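PDB 3C8T: fumarate lyase, which belongs to the fumarate lyase superfamily, largely helical enzymes that assemble as tetramers around bundles of long helices. Local coordinates for residues A121-R126 against G334-A339; R10-D15 against I289-R294. All blocks are in the same frame, centred on the assembly; numbering follows the deposited sequence.

Interaction 1 (A121-R126 against G334-A339)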
loop_
_atom_site.group_PDB
_atom_site.type_symbol
_atom_site.label_atom_id
_atom_site.label_comp_id
_atom_site.label_asym_id
_atom_site.label_seq_id
_atom_site.Cartn_x
_atom_site.Cartn_y
_atom_site.Cartn_z
ATOM N N ALA A 121 -3.490 24.253 -11.182
ATOM C CA ALA A 121 -3.360 24.971 -12.470
ATOM C C ALA A 121 -2.159 24.461 -13.245
ATOM O O ALA A 121 -2.215 24.332 -14.480
ATOM C CB ALA A 121 -3.299 26.528 -12.290
ATOM N N LEU A 122 -1.091 24.138 -12.524
ATOM C CA LEU A 122 0.093 23.573 -13.147
ATOM C C LEU A 122 -0.155 22.125 -13.621
ATOM O O LEU A 122 0.257 21.746 -14.724
ATOM C CB LEU A 122 1.295 23.672 -12.188
ATOM C CG LEU A 122 2.590 23.002 -12.642
ATOM C CD1 LEU A 122 3.014 23.487 -14.086
ATOM C CD2 LEU A 122 3.698 23.296 -11.598
ATOM N N ILE A 123 -0.818 21.315 -12.799
ATOM C CA ILE A 123 -1.248 19.982 -13.240
ATOM C C ILE A 123 -2.134 20.049 -14.502
ATOM O O ILE A 123 -1.921 19.313 -15.455
ATOM C CB ILE A 123 -2.006 19.221 -12.107
ATOM C CG1 ILE A 123 -1.060 18.903 -10.937
ATOM C CG2 ILE A 123 -2.690 17.974 -12.659
ATOM C CD1 ILE A 123 0.149 18.009 -11.276
ATOM N N SER A 124 -3.119 20.941 -14.505
ATOM C CA SER A 124 -4.006 21.075 -15.646
ATOM C C SER A 124 -3.242 21.416 -16.938
ATOM O O SER A 124 -3.497 20.841 -18.004
ATOM C CB SER A 124 -5.076 22.124 -15.329
ATOM O OG SER A 124 -5.858 22.393 -16.472
ATOM N N ARG A 125 -2.302 22.359 -16.824
ATOM C CA ARG A 125 -1.419 22.794 -17.896
ATOM C C ARG A 125 -0.604 21.594 -18.457
ATOM O O ARG A 125 -0.450 21.434 -19.660
ATOM C CB ARG A 125 -0.471 23.817 -17.256
ATOM C CG ARG A 125 -0.043 24.936 -18.063
ATOM C CD ARG A 125 1.457 24.827 -18.299
ATOM N NE ARG A 125 2.360 25.304 -17.244
ATOM C CZ ARG A 125 3.626 24.881 -17.190
ATOM N NH1 ARG A 125 4.051 24.025 -18.108
ATOM N NH2 ARG A 125 4.479 25.317 -16.275
ATOM N N ARG A 126 -0.081 20.746 -17.581
ATOM C CA ARG A 126 0.703 19.596 -18.036
ATOM C C ARG A 126 -0.191 18.512 -18.683
ATOM O O ARG A 126 0.186 17.880 -19.685
ATOM C CB ARG A 126 1.558 19.022 -16.908
ATOM C CG ARG A 126 2.401 20.042 -16.162
ATOM C CD ARG A 126 3.694 19.374 -15.801
ATOM N NE ARG A 126 4.631 20.226 -15.092
ATOM C CZ ARG A 126 5.535 21.014 -15.674
ATOM N NH1 ARG A 126 5.610 21.106 -16.988
ATOM N NH2 ARG A 126 6.333 21.746 -14.920
ATOM N N GLY A 334 6.248 16.199 -12.081
ATOM C CA GLY A 334 7.498 15.852 -12.759
ATOM C C GLY A 334 7.346 14.757 -13.779
ATOM O O GLY A 334 7.919 14.835 -14.866
ATOM N N ILE A 335 6.586 13.719 -13.449
ATOM C CA ILE A 335 6.317 12.644 -14.444
ATOM C C ILE A 335 5.385 13.094 -15.595
ATOM O O ILE A 335 5.579 12.664 -16.755
ATOM C CB ILE A 335 5.898 11.255 -13.793
ATOM C CG1 ILE A 335 4.517 11.306 -13.151
ATOM C CG2 ILE A 335 6.936 10.808 -12.764
ATOM C CD1 ILE A 335 4.161 10.011 -12.486
ATOM N N LEU A 336 4.406 13.970 -15.308
ATOM C CA LEU A 336 3.697 14.650 -16.428
ATOM C C LEU A 336 4.636 15.439 -17.303
ATOM O O LEU A 336 4.493 15.415 -18.521
ATOM C CB LEU A 336 2.568 15.567 -15.990
ATOM C CG LEU A 336 1.284 14.875 -15.565
ATOM C CD1 LEU A 336 0.618 15.783 -14.550
ATOM C CD2 LEU A 336 0.349 14.478 -16.755
ATOM N N TYR A 337 5.605 16.119 -16.707
ATOM C CA TYR A 337 6.571 16.853 -17.529
ATOM C C TYR A 337 7.452 15.903 -18.375
ATOM O O TYR A 337 7.744 16.173 -19.558
ATOM C CB TYR A 337 7.440 17.873 -16.737
ATOM C CG TYR A 337 8.514 18.378 -17.667
ATOM C CD1 TYR A 337 9.817 17.863 -17.602
ATOM C CD2 TYR A 337 8.189 19.269 -18.723
ATOM C CE1 TYR A 337 10.800 18.255 -18.534
ATOM C CE2 TYR A 337 9.159 19.677 -19.644
ATOM C CZ TYR A 337 10.451 19.163 -19.549
ATOM O OH TYR A 337 11.404 19.528 -20.464
ATOM N N GLN A 338 7.874 14.799 -17.774
ATOM C CA GLN A 338 8.637 13.770 -18.509
ATOM C C GLN A 338 7.828 13.227 -19.685
ATOM O O GLN A 338 8.369 13.065 -20.768
ATOM C CB GLN A 338 9.069 12.624 -17.593
ATOM C CG GLN A 338 10.166 12.992 -16.614
ATOM C CD GLN A 338 11.387 13.585 -17.323
ATOM O OE1 GLN A 338 11.837 13.058 -18.325
ATOM N NE2 GLN A 338 11.896 14.687 -16.812
ATOM N N ALA A 339 6.527 13.003 -19.475
ATOM C CA ALA A 339 5.616 12.556 -20.563
ATOM C C ALA A 339 5.413 13.598 -21.666
ATOM O O ALA A 339 5.446 13.233 -22.844
ATOM C CB ALA A 339 4.300 12.101 -20.022
#

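Interaction 2 (R10-D15 against I289-R294)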
loop_
_atom_site.group_PDB
_atom_site.type_symbol
_atom_site.label_atom_id
_atom_site.label_comp_id
_atom_site.label_asym_id
_atom_site.label_seq_id
_atom_site.Cartn_x
_atom_site.Cartn_y
_atom_site.Cartn_z
ATOM N N ARG A 10 18.422 10.868 -12.287
ATOM C CA ARG A 10 17.572 12.008 -12.561
ATOM C C ARG A 10 16.378 12.008 -11.598
ATOM O O ARG A 10 15.945 10.962 -11.125
ATOM C CB ARG A 10 17.157 11.986 -14.045
ATOM C CG ARG A 10 18.376 11.928 -15.016
ATOM C CD ARG A 10 18.031 12.286 -16.460
ATOM N NE ARG A 10 17.014 13.338 -16.525
ATOM C CZ ARG A 10 16.243 13.595 -17.583
ATOM N NH1 ARG A 10 16.362 12.889 -18.704
ATOM N NH2 ARG A 10 15.342 14.571 -17.518
ATOM N N SER A 11 15.873 13.197 -11.290
ATOM C CA SER A 11 14.715 13.332 -10.435
ATOM C C SER A 11 13.389 13.242 -11.208
ATOM O O SER A 11 13.263 13.737 -12.332
ATOM C CB SER A 11 14.775 14.641 -9.653
ATOM O OG SER A 11 13.572 14.794 -8.907
ATOM N N PHE A 12 12.410 12.567 -10.615
ATOM C CA PHE A 12 11.054 12.614 -11.170
ATOM C C PHE A 12 10.192 13.735 -10.555
ATOM O O PHE A 12 9.014 13.828 -10.873
ATOM C CB PHE A 12 10.345 11.257 -11.070
ATOM C CG PHE A 12 10.392 10.642 -9.697
ATOM C CD1 PHE A 12 10.565 9.273 -9.551
ATOM C CD2 PHE A 12 10.272 11.435 -8.553
ATOM C CE1 PHE A 12 10.629 8.702 -8.262
ATOM C CE2 PHE A 12 10.329 10.879 -7.272
ATOM C CZ PHE A 12 10.498 9.508 -7.118
ATOM N N ALA A 13 10.761 14.558 -9.668
ATOM C CA ALA A 13 10.021 15.673 -9.021
ATOM C C ALA A 13 10.174 17.020 -9.777
ATOM O O ALA A 13 11.241 17.325 -10.337
ATOM C CB ALA A 13 10.438 15.810 -7.557
ATOM N N ASP A 14 9.092 17.797 -9.827
ATOM C CA ASP A 14 9.060 19.070 -10.579
ATOM C C ASP A 14 9.513 20.217 -9.674
ATOM O O ASP A 14 8.944 20.435 -8.609
ATOM C CB ASP A 14 7.655 19.324 -11.151
ATOM C CG ASP A 14 7.533 20.668 -11.914
ATOM O OD1 ASP A 14 8.557 21.359 -12.133
ATOM O OD2 ASP A 14 6.384 21.035 -12.280
ATOM N N ASP A 15 10.564 20.921 -10.100
ATOM C CA ASP A 15 11.124 22.065 -9.362
ATOM C C ASP A 15 10.141 23.227 -9.175
ATOM O O ASP A 15 10.109 23.833 -8.102
ATOM C CB ASP A 15 12.401 22.563 -10.050
ATOM C CG ASP A 15 13.601 21.679 -9.750
ATOM O OD1 ASP A 15 13.446 20.636 -9.071
ATOM O OD2 ASP A 15 14.716 22.051 -10.177
ATOM N N ILE A 289 8.816 7.927 -14.977
ATOM C CA ILE A 289 7.364 7.847 -14.941
ATOM C C ILE A 289 6.891 6.649 -14.144
ATOM O O ILE A 289 6.021 6.770 -13.286
ATOM C CB ILE A 289 6.744 7.786 -16.362
ATOM C CG1 ILE A 289 6.942 9.119 -17.096
ATOM C CG2 ILE A 289 5.242 7.479 -16.262
ATOM C CD1 ILE A 289 6.420 9.149 -18.531
ATOM N N LEU A 290 7.507 5.506 -14.400
ATOM C CA LEU A 290 7.107 4.250 -13.815
ATOM C C LEU A 290 7.460 4.151 -12.312
ATOM O O LEU A 290 6.673 3.640 -11.517
ATOM C CB LEU A 290 7.753 3.106 -14.606
ATOM C CG LEU A 290 7.034 2.736 -15.931
ATOM C CD1 LEU A 290 7.911 1.813 -16.800
ATOM C CD2 LEU A 290 5.680 2.077 -15.649
ATOM N N ALA A 291 8.631 4.642 -11.924
ATOM C CA ALA A 291 8.947 4.745 -10.504
ATOM C C ALA A 291 8.021 5.761 -9.824
ATOM O O ALA A 291 7.489 5.478 -8.748
ATOM C CB ALA A 291 10.443 5.159 -10.293
ATOM N N GLY A 292 7.829 6.929 -10.461
ATOM C CA GLY A 292 7.025 8.018 -9.907
ATOM C C GLY A 292 5.576 7.641 -9.677
ATOM O O GLY A 292 5.000 7.998 -8.643
ATOM N N ALA A 293 4.986 6.919 -10.627
ATOM C CA ALA A 293 3.642 6.393 -10.498
ATOM C C ALA A 293 3.397 5.578 -9.241
ATOM O O ALA A 293 2.337 5.704 -8.620
ATOM C CB ALA A 293 3.265 5.580 -11.726
ATOM N N ARG A 294 4.352 4.731 -8.871
ATOM C CA ARG A 294 4.276 3.981 -7.610
ATOM C C ARG A 294 4.404 4.870 -6.376
ATOM O O ARG A 294 3.830 4.548 -5.336
ATOM C CB ARG A 294 5.418 2.958 -7.506
ATOM C CG ARG A 294 5.217 1.684 -8.158
ATOM C CD ARG A 294 4.712 1.843 -9.565
ATOM N NE ARG A 294 4.422 0.542 -10.157
ATOM C CZ ARG A 294 5.073 0.063 -11.208
ATOM N NH1 ARG A 294 6.030 0.789 -11.767
ATOM N NH2 ARG A 294 4.769 -1.133 -11.703
#

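Interaction 1 (A121-R126 against G334-A339)
R126 lays its aliphatic stem across L336, CB to CB 3.7 Å apart, and then carries its guanidinium over the start of the Y337 side chain. CB of Y337 sits 3.6 Å above one guanidinium face, off-centre, while L122 CD1 lies over the opposite face, so the flat group lies between two aliphatic carbons. NH1 of R126 also comes within 3.6 Å of Y337 CD2. The guanidinium and ring planes stand 66° apart, which rules out a parallel stack. The bend at chi2 (-144°) turns the chain of R126 into this position. The same L336 also meets I123, CD1 to CD1 at 4.0 Å, the two side chains crossing at about a right angle. The segments belong to helices 104-140 and 315-344, two long helices of the elongated bundle that marks this superfamily; their local axes run in nearly the same direction, 22° apart, with a closest approach of 9.8 Å. That spacing suits a layer of side chains between them. The buried charge of R126 is met outside the segments by D14 and E340, and its NE is hydrogen-bonded to S333 OG. L336 also packs on V241 of helix 229-255.

Interaction 2 (R10-D15 against I289-R294)
F12 sets one side of its ring, CD1 and CE1, against bare helix backbone at G292, which it meets obliquely: CD1 of F12 lies 3.7 Å from G292 N and 3.8 Å from G292 CA. The close approach of loop and helix shows in the CA atoms of F12 and G292, which are 6.2 Å apart. The second touch is apolar, A291 CB meeting F12 CE1 at 4.1 Å at the ring edge and near its plane. F12 reaches the helix with CG lodged between its backbone N and carbonyl carbon (chi1 50°), and the loop around it is fixed locally by an ST turn, in which A13 N donates to S11 OG over 2.9 Å at 161°. Further along the loop, D14 takes the N-cap position of helix 15-20. The ring of F12 also meets H319 of the second subunit, their planes at about 35°, and A291 packs on the same H319 of that subunit, which puts the contact at a subunit boundary. Within its own chain, F12 is flanked by L288 and I295 of helix 284-306 and by V331 and I335 of helix 315-344, so the N-terminal loop lies against this pair of consecutive helices.

Overall arrangement
Both interactions are buried, with centres 11 Å apart, but their surroundings differ. Interaction 1 joins two long helices about 8 Å from the chain centre and is touched by no other subunit; interaction 2, centred about 12 Å out, lays a loop on helix 284-306 where a second subunit closes in. Helix 315-344 links them, supplying one side of the first and flanking the ring of the second. The 238 Å² buried in interaction 1 combines apolar contact with a charged group, against 113 Å² in interaction 2 from a ring set against a backbone and one methyl. They meet directly through the salt bridge from R126 NH2 to D14 OD2, 2.7 Å long, which ties the loop to helix 104-140.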